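Local coordinates for coenzyme Q-binding protein COQ10 START domain-containing protein (Thermus thermophilus, PDB 2D4R) that is of unknown function but, as a putative member of the START domain superfamily, may bind or transfer a lipid-like molecule such as coenzyme Q, at residues P11-V17 against E98-V102; G26-L31 against G137-R141; V102-L106 against V131-L135. One frame throughout, in Å; residues are numbered along the deposited sequence.

Interaction 1 (P11-V17 against E98-V102); sequences PAPPERV and EGTRV
Thr100 and Ala12 make the polar join between these segments: the Thr100 hydroxyl OG1 donates a short hydrogen bond of 2.5 Å to Ala12 O. The C=O...donor angle of 155° and a tilt of 20° from the carbonyl plane show a fairly direct approach. Gly99 adds a CA-H...O contact to the same oxygen, with CA 3.3 Å from Ala12 O. With OG1 set anti to its own carbonyl carbon (chi1 -54°), Thr100 also places the hydroxyl against the start of the helix, where OG1 lies 3.0 Å from Pro14 N, a nitrogen with no hydrogen to offer. Val17 meets Thr100 tip to tip, its CG2 3.2 Å from Thr100 OG1. Its other branch, CG1, turns to Val102 CG2 at 3.6 Å and makes the apolar, buried end of the contact.

The segments thus fasten the turn from strand 3-10 into helix 14-22 to the beginning of strand 100-109, the neighbour of strand 3-10 in the antiparallel sheet of this Bet v 1-like fold. Pro13 is the N-cap residue, and its O accepts from both Arg16 N and Val17 N. Phe93 of strand 86-95 and Leu138 of helix 120-144 continue the apolar packing around Val17.

Toward solvent the fit slackens. The poorly ordered Glu98 chain leads away, and only its backbone stays close, with Glu98 O 3.4 Å from Ala12 C. Exposed Pro11 touches through its backbone, its CA 4.5 Å from Gly99 CA, while its CB is directed away from 98-102.

Interaction 2 (G26-L31 against G137-R141); sequences GLKPYL and GLEER
Gly137 O is approached from both segments: Glu140 N and Arg141 N of its own helix give it weak hydrogen bonds, and Tyr30 CB packs 3.3 Å from Gly137 O. Beside it the backbones come close, Tyr30 O standing 3.2 Å from Gly137 CA. With CG anti to the carbonyl carbon (chi1 -60°), Tyr30 presents a ring face to the helix. Arg141 CA sits over that face, 4.1 Å from the ring centroid and 6° off the normal, a CH-pi contact. Arg141 CG and CD pass the ring, CG at 3.7 Å from Tyr30 CD1, and beyond them the guanidinium, within 9° of the ring plane, runs on to Gly26. Replacing Tyr30 by alanine would probably open a gap over Arg141 CA and leave the Arg141 methylenes without their aromatic support. On the inner side, Leu27 CD2 reaches Leu138 CA at 4.0 Å. Gly26 O lies over a face of the guanidinium, 3.3 Å from Arg141 NE, at an angle too poor for a hydrogen bond. Cohesion between the segments therefore comes from van der Waals and CH-pi contact, and the charge of Arg141 is paired just outside them, through NH2, in a salt bridge with Asp23.

Interaction 3 (V102-L106 against V131-L135); sequences VVLTL and VESLL
Leu104 enters the contact with CB facing the helix, 4.0 Å from Leu135 CD2. CG, anti to the backbone N (chi1 175°), carries the chain onward to 4.1 Å from Val131 CB. From there CD2 reaches the helix: it lies 3.7 Å from Val131 CB, with Val131 O equally near, and comes to 4.2 Å from Leu134 CB, so a single methyl touches two successive turns of the helix. Val131 in turn uses CG1 to touch both Leu104 and Leu106, successive residues on the same face of the strand, meeting Leu106 CD2 at 3.5 Å. At the opposite end Leu135 CD2 touches both Leu104 CB and Val102 CG1, the latter at 3.6 Å. The alternation of the strand accounts for the pattern: Val102, Leu104 and Leu106 face the helix, whereas Val103 and Thr105 point away. All six touching side chains are apolar and buried, and Trp91 of strand 86-95 and Val4 and Ala6 of strand 3-10 extend the same packing. The axes of the short segments approach to 9.2 Å at 149° between their N-to-C directions, roughly antiparallel. A long C-terminal helix laid against a curved antiparallel sheet in this way is the helix-grip of Bet v 1-like and START domains.

How the interactions relate
Interaction 3 is the core contact, wholly apolar and about 6 Å from the chain centre, whereas interactions 1 and 2 are partly buried, with centres about 17 and 11 Å out. Strand 100-109 serves interactions 1 and 3, which share Val102: its CG2 meets Val17 and its CG1 meets Leu135. Helix 120-144 serves interactions 2 and 3, and Leu31 CD1 touches Leu134 CD2 at 3.5 Å between them. Val17 CG1 meets Leu138 CD2 at 3.9 Å, joining interactions 1 and 2. Toward the periphery polar groups enter: a side-chain-to-backbone hydrogen bond in interaction 1 and, in interaction 2, an arginine paired with Asp23 outside both segments, its aliphatic part packed on an aromatic ring.

Interaction 1 (P11-V17 against E98-V102)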
ATOM      1  N   PRO A  11       6.016 -11.001 -12.511  1.00 39.15           N
ATOM      2  CA  PRO A  11       7.021 -11.969 -12.965  1.00 41.53           C
ATOM      3  C   PRO A  11       8.355 -11.898 -12.212  1.00 41.17           C
ATOM      4  O   PRO A  11       9.339 -11.368 -12.719  1.00 38.63           O
ATOM      5  CB  PRO A  11       7.175 -11.649 -14.448  1.00 40.56           C
ATOM      6  CG  PRO A  11       6.753 -10.224 -14.569  1.00 39.22           C
ATOM      7  CD  PRO A  11       5.682 -10.019 -13.556  1.00 40.54           C
ATOM      8  N   ALA A  12       8.370 -12.449 -11.000  1.00 41.70           N
ATOM      9  CA  ALA A  12       9.567 -12.483 -10.166  1.00 31.22           C
ATOM     10  C   ALA A  12       9.250 -13.313  -8.925  1.00 33.76           C
ATOM     11  O   ALA A  12       8.111 -13.344  -8.477  1.00 33.40           O
ATOM     12  CB  ALA A  12       9.976 -11.073  -9.779  1.00 26.88           C
ATOM     13  N   PRO A  13      10.253 -14.002  -8.361  1.00 37.54           N
ATOM     14  CA  PRO A  13      10.005 -14.820  -7.172  1.00 38.67           C
ATOM     15  C   PRO A  13       9.472 -14.030  -5.993  1.00 38.93           C
ATOM     16  O   PRO A  13       9.932 -12.925  -5.705  1.00 37.03           O
ATOM     17  CB  PRO A  13      11.359 -15.458  -6.872  1.00 35.56           C
ATOM     18  CG  PRO A  13      12.346 -14.562  -7.508  1.00 43.35           C
ATOM     19  CD  PRO A  13      11.679 -13.988  -8.726  1.00 40.91           C
ATOM     20  N   PRO A  14       8.498 -14.607  -5.283  1.00 42.00           N
ATOM     21  CA  PRO A  14       7.856 -13.999  -4.115  1.00 41.89           C
ATOM     22  C   PRO A  14       8.824 -13.308  -3.170  1.00 41.28           C
ATOM     23  O   PRO A  14       8.553 -12.215  -2.687  1.00 43.84           O
ATOM     24  CB  PRO A  14       7.133 -15.171  -3.449  1.00 41.95           C
ATOM     25  CG  PRO A  14       6.883 -16.140  -4.570  1.00 41.31           C
ATOM     26  CD  PRO A  14       8.068 -16.004  -5.486  1.00 42.32           C
ATOM     27  N   GLU A  15       9.954 -13.943  -2.901  1.00 45.63           N
ATOM     28  CA  GLU A  15      10.895 -13.379  -1.945  1.00 47.54           C
ATOM     29  C   GLU A  15      11.425 -12.045  -2.459  1.00 45.15           C
ATOM     30  O   GLU A  15      11.659 -11.116  -1.683  1.00 43.60           O
ATOM     31  CB  GLU A  15      12.064 -14.339  -1.701  1.00 52.71           C
ATOM     32  CG  GLU A  15      13.057 -13.801  -0.666  1.00 62.55           C
ATOM     33  CD  GLU A  15      13.558 -14.862   0.301  1.00 68.92           C
ATOM     34  OE1 GLU A  15      13.817 -16.008  -0.138  1.00 71.87           O
ATOM     35  OE2 GLU A  15      13.698 -14.546   1.505  1.00 63.32           O
ATOM     36  N   ARG A  16      11.609 -11.955  -3.773  1.00 44.81           N
ATOM     37  CA  ARG A  16      12.153 -10.749  -4.377  1.00 38.64           C
ATOM     38  C   ARG A  16      11.089  -9.654  -4.408  1.00 37.20           C
ATOM     39  O   ARG A  16      11.362  -8.513  -4.061  1.00 36.68           O
ATOM     40  CB  ARG A  16      12.651 -11.047  -5.792  1.00 37.03           C
ATOM     41  CG  ARG A  16      13.326  -9.869  -6.509  1.00 33.09           C
ATOM     42  CD  ARG A  16      13.916 -10.333  -7.855  1.00 34.74           C
ATOM     43  NE  ARG A  16      14.671 -11.574  -7.687  1.00 33.69           N
ATOM     44  CZ  ARG A  16      14.883 -12.475  -8.642  1.00 29.82           C
ATOM     45  NH1 ARG A  16      15.589 -13.561  -8.371  1.00 18.77           N
ATOM     46  NH2 ARG A  16      14.397 -12.298  -9.866  1.00 31.26           N
ATOM     47  N   VAL A  17       9.873 -10.009  -4.811  1.00 34.70           N
ATOM     48  CA  VAL A  17       8.774  -9.051  -4.832  1.00 33.54           C
ATOM     49  C   VAL A  17       8.500  -8.546  -3.411  1.00 34.98           C
ATOM     50  O   VAL A  17       8.288  -7.355  -3.191  1.00 30.32           O
ATOM     51  CB  VAL A  17       7.486  -9.692  -5.423  1.00 34.36           C
ATOM     52  CG1 VAL A  17       6.348  -8.659  -5.488  1.00 27.81           C
ATOM     53  CG2 VAL A  17       7.781 -10.249  -6.822  1.00 33.16           C
ATOM     54  N   GLU A  98       7.042 -19.180 -11.399  1.00 63.16           N
ATOM     55  CA  GLU A  98       8.282 -18.537 -10.964  1.00 65.27           C
ATOM     56  C   GLU A  98       7.979 -17.088 -10.626  1.00 59.28           C
ATOM     57  O   GLU A  98       8.875 -16.242 -10.594  1.00 56.85           O
ATOM     58  CB  GLU A  98       9.341 -18.577 -12.069  1.00 70.15           C
ATOM     59  CG  GLU A  98       9.832 -19.962 -12.430  1.00 71.71           C
ATOM     60  CD  GLU A  98      10.097 -20.093 -13.910  1.00 76.95           C
ATOM     61  OE1 GLU A  98      10.864 -21.003 -14.298  1.00 85.15           O
ATOM     62  OE2 GLU A  98       9.538 -19.284 -14.684  1.00 79.31           O
ATOM     63  N   GLY A  99       6.703 -16.809 -10.398  1.00 57.49           N
ATOM     64  CA  GLY A  99       6.259 -15.441 -10.230  1.00 52.31           C
ATOM     65  C   GLY A  99       5.422 -15.288  -8.987  1.00 46.03           C
ATOM     66  O   GLY A  99       5.269 -16.228  -8.213  1.00 45.52           O
ATOM     67  N   THR A 100       4.869 -14.097  -8.810  1.00 46.74           N
ATOM     68  CA  THR A 100       4.205 -13.731  -7.574  1.00 41.07           C
ATOM     69  C   THR A 100       2.791 -13.209  -7.807  1.00 39.67           C
ATOM     70  O   THR A 100       2.578 -12.290  -8.590  1.00 38.81           O
ATOM     71  CB  THR A 100       5.010 -12.643  -6.847  1.00 35.39           C
ATOM     72  OG1 THR A 100       6.354 -13.093  -6.670  1.00 40.53           O
ATOM     73  CG2 THR A 100       4.401 -12.344  -5.486  1.00 38.76           C
ATOM     74  N   ARG A 101       1.820 -13.796  -7.120  1.00 44.32           N
ATOM     75  CA  ARG A 101       0.511 -13.171  -7.040  1.00 40.86           C
ATOM     76  C   ARG A 101       0.469 -12.304  -5.783  1.00 40.10           C
ATOM     77  O   ARG A 101       0.430 -12.815  -4.652  1.00 39.14           O
ATOM     78  CB  ARG A 101      -0.585 -14.232  -6.986  1.00 44.75           C
ATOM     79  CG  ARG A 101      -1.978 -13.632  -6.905  1.00 41.94           C
ATOM     80  CD  ARG A 101      -2.892 -14.182  -7.973  1.00 39.64           C
ATOM     81  NE  ARG A 101      -3.633 -13.114  -8.635  1.00 43.01           N
ATOM     82  CZ  ARG A 101      -3.351 -12.648  -9.848  1.00 50.50           C
ATOM     83  NH1 ARG A 101      -4.081 -11.668 -10.373  1.00 51.27           N
ATOM     84  NH2 ARG A 101      -2.347 -13.167 -10.545  1.00 49.68           N
ATOM     85  N   VAL A 102       0.497 -10.989  -5.984  1.00 37.81           N
ATOM     86  CA  VAL A 102       0.462 -10.056  -4.871  1.00 34.06           C
ATOM     87  C   VAL A 102      -0.975  -9.659  -4.562  1.00 34.67           C
ATOM     88  O   VAL A 102      -1.726  -9.254  -5.457  1.00 33.89           O
ATOM     89  CB  VAL A 102       1.303  -8.791  -5.173  1.00 34.25           C
ATOM     90  CG1 VAL A 102       1.255  -7.832  -3.996  1.00 31.38           C
ATOM     91  CG2 VAL A 102       2.749  -9.183  -5.440  1.00 27.61           C
TER

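Interaction 2 (G26-L31 against G137-R141)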
ATOM      1  N   GLY A  26      12.441   3.009  -1.673  1.00 30.17           N
ATOM      2  CA  GLY A  26      12.797   2.638  -3.026  1.00 25.14           C
ATOM      3  C   GLY A  26      11.573   2.420  -3.901  1.00 31.87           C
ATOM      4  O   GLY A  26      11.639   2.537  -5.122  1.00 32.53           O
ATOM      5  N   LEU A  27      10.446   2.099  -3.276  1.00 35.97           N
ATOM      6  CA  LEU A  27       9.211   1.844  -4.009  1.00 36.10           C
ATOM      7  C   LEU A  27       8.568   3.173  -4.393  1.00 37.52           C
ATOM      8  O   LEU A  27       7.902   3.278  -5.422  1.00 38.08           O
ATOM      9  CB  LEU A  27       8.239   1.044  -3.137  1.00 35.65           C
ATOM     10  CG  LEU A  27       7.315  -0.005  -3.770  1.00 37.55           C
ATOM     11  CD1 LEU A  27       6.368  -0.530  -2.702  1.00 39.91           C
ATOM     12  CD2 LEU A  27       6.536   0.575  -4.913  1.00 34.76           C
ATOM     13  N   LYS A  28       8.780   4.187  -3.560  1.00 36.32           N
ATOM     14  CA  LYS A  28       7.999   5.415  -3.643  1.00 35.42           C
ATOM     15  C   LYS A  28       7.972   6.093  -5.024  1.00 35.48           C
ATOM     16  O   LYS A  28       6.917   6.563  -5.457  1.00 33.65           O
ATOM     17  CB  LYS A  28       8.484   6.424  -2.593  1.00 34.18           C
ATOM     18  CG  LYS A  28       7.478   7.558  -2.347  1.00 33.71           C
ATOM     19  CD  LYS A  28       8.111   8.949  -2.406  1.00 32.73           C
ATOM     20  CE  LYS A  28       8.573   9.335  -3.808  1.00 40.84           C
ATOM     21  NZ  LYS A  28       8.813  10.810  -3.918  1.00 35.86           N
ATOM     22  N   PRO A  29       9.119   6.153  -5.732  1.00 35.09           N
ATOM     23  CA  PRO A  29       9.134   6.799  -7.055  1.00 32.55           C
ATOM     24  C   PRO A  29       8.198   6.205  -8.106  1.00 27.79           C
ATOM     25  O   PRO A  29       7.902   6.851  -9.092  1.00 31.20           O
ATOM     26  CB  PRO A  29      10.601   6.727  -7.478  1.00 27.05           C
ATOM     27  CG  PRO A  29      11.353   6.602  -6.188  1.00 30.50           C
ATOM     28  CD  PRO A  29      10.474   5.755  -5.310  1.00 30.59           C
ATOM     29  N   TYR A  30       7.741   4.976  -7.896  1.00 29.66           N
ATOM     30  CA  TYR A  30       6.868   4.305  -8.862  1.00 32.00           C
ATOM     31  C   TYR A  30       5.400   4.351  -8.439  1.00 37.77           C
ATOM     32  O   TYR A  30       4.533   3.786  -9.113  1.00 32.16           O
ATOM     33  CB  TYR A  30       7.303   2.847  -9.049  1.00 34.66           C
ATOM     34  CG  TYR A  30       8.719   2.713  -9.566  1.00 32.95           C
ATOM     35  CD1 TYR A  30       9.818   2.763  -8.692  1.00 26.98           C
ATOM     36  CD2 TYR A  30       8.968   2.572 -10.933  1.00 34.34           C
ATOM     37  CE1 TYR A  30      11.127   2.678  -9.179  1.00 33.93           C
ATOM     38  CE2 TYR A  30      10.270   2.488 -11.425  1.00 35.81           C
ATOM     39  CZ  TYR A  30      11.340   2.541 -10.542  1.00 28.08           C
ATOM     40  OH  TYR A  30      12.616   2.460 -11.032  1.00 34.43           O
ATOM     41  N   LEU A  31       5.130   5.020  -7.315  1.00 37.01           N
ATOM     42  CA  LEU A  31       3.765   5.242  -6.839  1.00 36.71           C
ATOM     43  C   LEU A  31       3.285   6.648  -7.225  1.00 41.22           C
ATOM     44  O   LEU A  31       3.546   7.638  -6.535  1.00 40.12           O
ATOM     45  CB  LEU A  31       3.710   5.060  -5.320  1.00 27.23           C
ATOM     46  CG  LEU A  31       4.398   3.801  -4.766  1.00 28.99           C
ATOM     47  CD1 LEU A  31       4.166   3.709  -3.289  1.00 24.48           C
ATOM     48  CD2 LEU A  31       3.867   2.552  -5.440  1.00 37.58           C
ATOM     49  N   GLY A 137       2.564  -0.010  -9.481  1.00 32.04           N
ATOM     50  CA  GLY A 137       3.821   0.643  -9.184  1.00 27.98           C
ATOM     51  C   GLY A 137       4.860  -0.327  -8.641  1.00 27.56           C
ATOM     52  O   GLY A 137       6.050  -0.155  -8.887  1.00 26.81           O
ATOM     53  N   LEU A 138       4.424  -1.347  -7.905  1.00 28.58           N
ATOM     54  CA  LEU A 138       5.359  -2.364  -7.410  1.00 31.61           C
ATOM     55  C   LEU A 138       5.860  -3.227  -8.571  1.00 33.53           C
ATOM     56  O   LEU A 138       7.032  -3.604  -8.602  1.00 33.71           O
ATOM     57  CB  LEU A 138       4.704  -3.238  -6.314  1.00 21.86           C
ATOM     58  CG  LEU A 138       5.380  -4.572  -5.950  1.00 26.12           C
ATOM     59  CD1 LEU A 138       6.812  -4.317  -5.521  1.00 16.20           C
ATOM     60  CD2 LEU A 138       4.614  -5.280  -4.836  1.00 22.91           C
ATOM     61  N   GLU A 139       4.978  -3.507  -9.529  1.00 33.89           N
ATOM     62  CA  GLU A 139       5.348  -4.198 -10.767  1.00 37.84           C
ATOM     63  C   GLU A 139       6.507  -3.471 -11.417  1.00 39.33           C
ATOM     64  O   GLU A 139       7.476  -4.082 -11.870  1.00 42.89           O
ATOM     65  CB  GLU A 139       4.171  -4.205 -11.742  1.00 45.62           C
ATOM     66  CG  GLU A 139       3.602  -5.570 -12.058  1.00 52.55           C
ATOM     67  CD  GLU A 139       4.103  -6.128 -13.376  1.00 60.45           C
ATOM     68  OE1 GLU A 139       3.271  -6.559 -14.203  1.00 61.83           O
ATOM     69  OE2 GLU A 139       5.331  -6.144 -13.583  1.00 68.08           O
ATOM     70  N   GLU A 140       6.397  -2.149 -11.450  1.00 39.51           N
ATOM     71  CA  GLU A 140       7.354  -1.324 -12.155  1.00 40.28           C
ATOM     72  C   GLU A 140       8.644  -1.166 -11.372  1.00 39.97           C
ATOM     73  O   GLU A 140       9.686  -0.826 -11.937  1.00 31.72           O
ATOM     74  CB  GLU A 140       6.737   0.042 -12.440  1.00 47.52           C
ATOM     75  CG  GLU A 140       5.544  -0.028 -13.384  1.00 55.78           C
ATOM     76  CD  GLU A 140       4.968   1.336 -13.691  1.00 61.98           C
ATOM     77  OE1 GLU A 140       4.955   2.182 -12.773  1.00 61.24           O
ATOM     78  OE2 GLU A 140       4.533   1.562 -14.846  1.00 63.41           O
ATOM     79  N   ARG A 141       8.573  -1.404 -10.067  1.00 37.60           N
ATOM     80  CA  ARG A 141       9.771  -1.366  -9.244  1.00 37.31           C
ATOM     81  C   ARG A 141      10.554  -2.627  -9.558  1.00 34.24           C
ATOM     82  O   ARG A 141      11.760  -2.587  -9.789  1.00 37.42           O
ATOM     83  CB  ARG A 141       9.401  -1.352  -7.758  1.00 37.94           C
ATOM     84  CG  ARG A 141      10.250  -0.456  -6.871  1.00 35.61           C
ATOM     85  CD  ARG A 141      11.736  -0.609  -7.104  1.00 35.90           C
ATOM     86  NE  ARG A 141      12.500  -0.538  -5.855  1.00 36.86           N
ATOM     87  CZ  ARG A 141      13.828  -0.418  -5.789  1.00 36.42           C
ATOM     88  NH1 ARG A 141      14.548  -0.349  -6.900  1.00 41.53           N
ATOM     89  NH2 ARG A 141      14.445  -0.387  -4.615  1.00 30.19           N
TER

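Interaction 3 (V102-L106 against V131-L135)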
ATOM      1  N   VAL A 102       0.497 -10.989  -5.984  1.00 37.81           N
ATOM      2  CA  VAL A 102       0.462 -10.056  -4.871  1.00 34.06           C
ATOM      3  C   VAL A 102      -0.975  -9.659  -4.562  1.00 34.67           C
ATOM      4  O   VAL A 102      -1.726  -9.254  -5.457  1.00 33.89           O
ATOM      5  CB  VAL A 102       1.303  -8.791  -5.173  1.00 34.25           C
ATOM      6  CG1 VAL A 102       1.255  -7.832  -3.996  1.00 31.38           C
ATOM      7  CG2 VAL A 102       2.749  -9.183  -5.440  1.00 27.61           C
ATOM      8  N   VAL A 103      -1.353  -9.795  -3.294  1.00 36.06           N
ATOM      9  CA  VAL A 103      -2.696  -9.439  -2.855  1.00 34.02           C
ATOM     10  C   VAL A 103      -2.661  -8.335  -1.806  1.00 31.02           C
ATOM     11  O   VAL A 103      -2.021  -8.469  -0.765  1.00 33.28           O
ATOM     12  CB  VAL A 103      -3.429 -10.647  -2.260  1.00 36.56           C
ATOM     13  CG1 VAL A 103      -4.890 -10.290  -2.011  1.00 31.30           C
ATOM     14  CG2 VAL A 103      -3.293 -11.843  -3.188  1.00 35.58           C
ATOM     15  N   LEU A 104      -3.359  -7.245  -2.092  1.00 31.91           N
ATOM     16  CA  LEU A 104      -3.378  -6.096  -1.199  1.00 35.91           C
ATOM     17  C   LEU A 104      -4.796  -5.812  -0.717  1.00 36.69           C
ATOM     18  O   LEU A 104      -5.687  -5.508  -1.510  1.00 37.16           O
ATOM     19  CB  LEU A 104      -2.819  -4.861  -1.914  1.00 28.24           C
ATOM     20  CG  LEU A 104      -2.871  -3.535  -1.158  1.00 29.01           C
ATOM     21  CD1 LEU A 104      -2.231  -3.696   0.207  1.00 27.33           C
ATOM     22  CD2 LEU A 104      -2.158  -2.458  -1.969  1.00 29.57           C
ATOM     23  N   THR A 105      -4.991  -5.897   0.591  1.00 37.63           N
ATOM     24  CA  THR A 105      -6.305  -5.730   1.186  1.00 35.33           C
ATOM     25  C   THR A 105      -6.276  -4.519   2.111  1.00 35.99           C
ATOM     26  O   THR A 105      -5.395  -4.412   2.979  1.00 34.96           O
ATOM     27  CB  THR A 105      -6.668  -6.976   2.015  1.00 41.55           C
ATOM     28  OG1 THR A 105      -6.371  -8.146   1.250  1.00 38.83           O
ATOM     29  CG2 THR A 105      -8.136  -6.972   2.392  1.00 34.84           C
ATOM     30  N   LEU A 106      -7.247  -3.626   1.940  1.00 31.10           N
ATOM     31  CA  LEU A 106      -7.272  -2.353   2.659  1.00 23.15           C
ATOM     32  C   LEU A 106      -8.649  -2.028   3.250  1.00 24.85           C
ATOM     33  O   LEU A 106      -9.618  -1.800   2.526  1.00 21.52           O
ATOM     34  CB  LEU A 106      -6.837  -1.225   1.719  1.00 24.49           C
ATOM     35  CG  LEU A 106      -6.907   0.211   2.243  1.00 29.64           C
ATOM     36  CD1 LEU A 106      -6.102   0.368   3.525  1.00 10.80           C
ATOM     37  CD2 LEU A 106      -6.393   1.138   1.172  1.00 38.08           C
ATOM     38  N   VAL A 131      -5.108   1.367  -4.412  1.00 31.48           N
ATOM     39  CA  VAL A 131      -4.414   0.101  -4.149  1.00 37.62           C
ATOM     40  C   VAL A 131      -4.039  -0.684  -5.405  1.00 37.91           C
ATOM     41  O   VAL A 131      -3.030  -1.382  -5.418  1.00 36.87           O
ATOM     42  CB  VAL A 131      -5.222  -0.841  -3.222  1.00 32.51           C
ATOM     43  CG1 VAL A 131      -5.421  -0.192  -1.878  1.00 24.32           C
ATOM     44  CG2 VAL A 131      -6.535  -1.204  -3.857  1.00 34.85           C
ATOM     45  N   GLU A 132      -4.850  -0.574  -6.453  1.00 39.33           N
ATOM     46  CA  GLU A 132      -4.493  -1.137  -7.752  1.00 37.81           C
ATOM     47  C   GLU A 132      -3.210  -0.486  -8.274  1.00 39.22           C
ATOM     48  O   GLU A 132      -2.339  -1.163  -8.833  1.00 36.92           O
ATOM     49  CB  GLU A 132      -5.629  -0.914  -8.753  1.00 38.85           C
ATOM     50  CG  GLU A 132      -6.740  -1.943  -8.681  1.00 40.49           C
ATOM     51  CD  GLU A 132      -7.931  -1.564  -9.544  1.00 45.66           C
ATOM     52  OE1 GLU A 132      -9.002  -2.183  -9.383  1.00 40.63           O
ATOM     53  OE2 GLU A 132      -7.796  -0.642 -10.379  1.00 50.07           O
ATOM     54  N   SER A 133      -3.095   0.826  -8.071  1.00 36.11           N
ATOM     55  CA  SER A 133      -1.924   1.575  -8.526  1.00 38.63           C
ATOM     56  C   SER A 133      -0.701   1.323  -7.654  1.00 36.56           C
ATOM     57  O   SER A 133       0.426   1.337  -8.141  1.00 29.95           O
ATOM     58  CB  SER A 133      -2.214   3.075  -8.534  1.00 38.07           C
ATOM     59  OG  SER A 133      -2.190   3.594  -7.218  1.00 50.00           O
ATOM     60  N   LEU A 134      -0.919   1.102  -6.363  1.00 36.67           N
ATOM     61  CA  LEU A 134       0.197   0.765  -5.492  1.00 38.58           C
ATOM     62  C   LEU A 134       0.833  -0.519  -5.998  1.00 33.88           C
ATOM     63  O   LEU A 134       2.043  -0.699  -5.903  1.00 36.46           O
ATOM     64  CB  LEU A 134      -0.262   0.604  -4.031  1.00 34.75           C
ATOM     65  CG  LEU A 134      -0.483   1.891  -3.215  1.00 37.42           C
ATOM     66  CD1 LEU A 134      -0.750   1.551  -1.762  1.00 36.17           C
ATOM     67  CD2 LEU A 134       0.743   2.788  -3.303  1.00 33.92           C
ATOM     68  N   LEU A 135       0.016  -1.398  -6.567  1.00 36.11           N
ATOM     69  CA  LEU A 135       0.500  -2.698  -7.031  1.00 35.59           C
ATOM     70  C   LEU A 135       1.115  -2.651  -8.429  1.00 34.66           C
ATOM     71  O   LEU A 135       2.054  -3.383  -8.729  1.00 34.10           O
ATOM     72  CB  LEU A 135      -0.634  -3.716  -7.029  1.00 36.65           C
ATOM     73  CG  LEU A 135      -1.145  -4.218  -5.687  1.00 34.30           C
ATOM     74  CD1 LEU A 135      -1.998  -5.458  -5.944  1.00 39.23           C
ATOM     75  CD2 LEU A 135       0.012  -4.550  -4.772  1.00 22.56           C
TER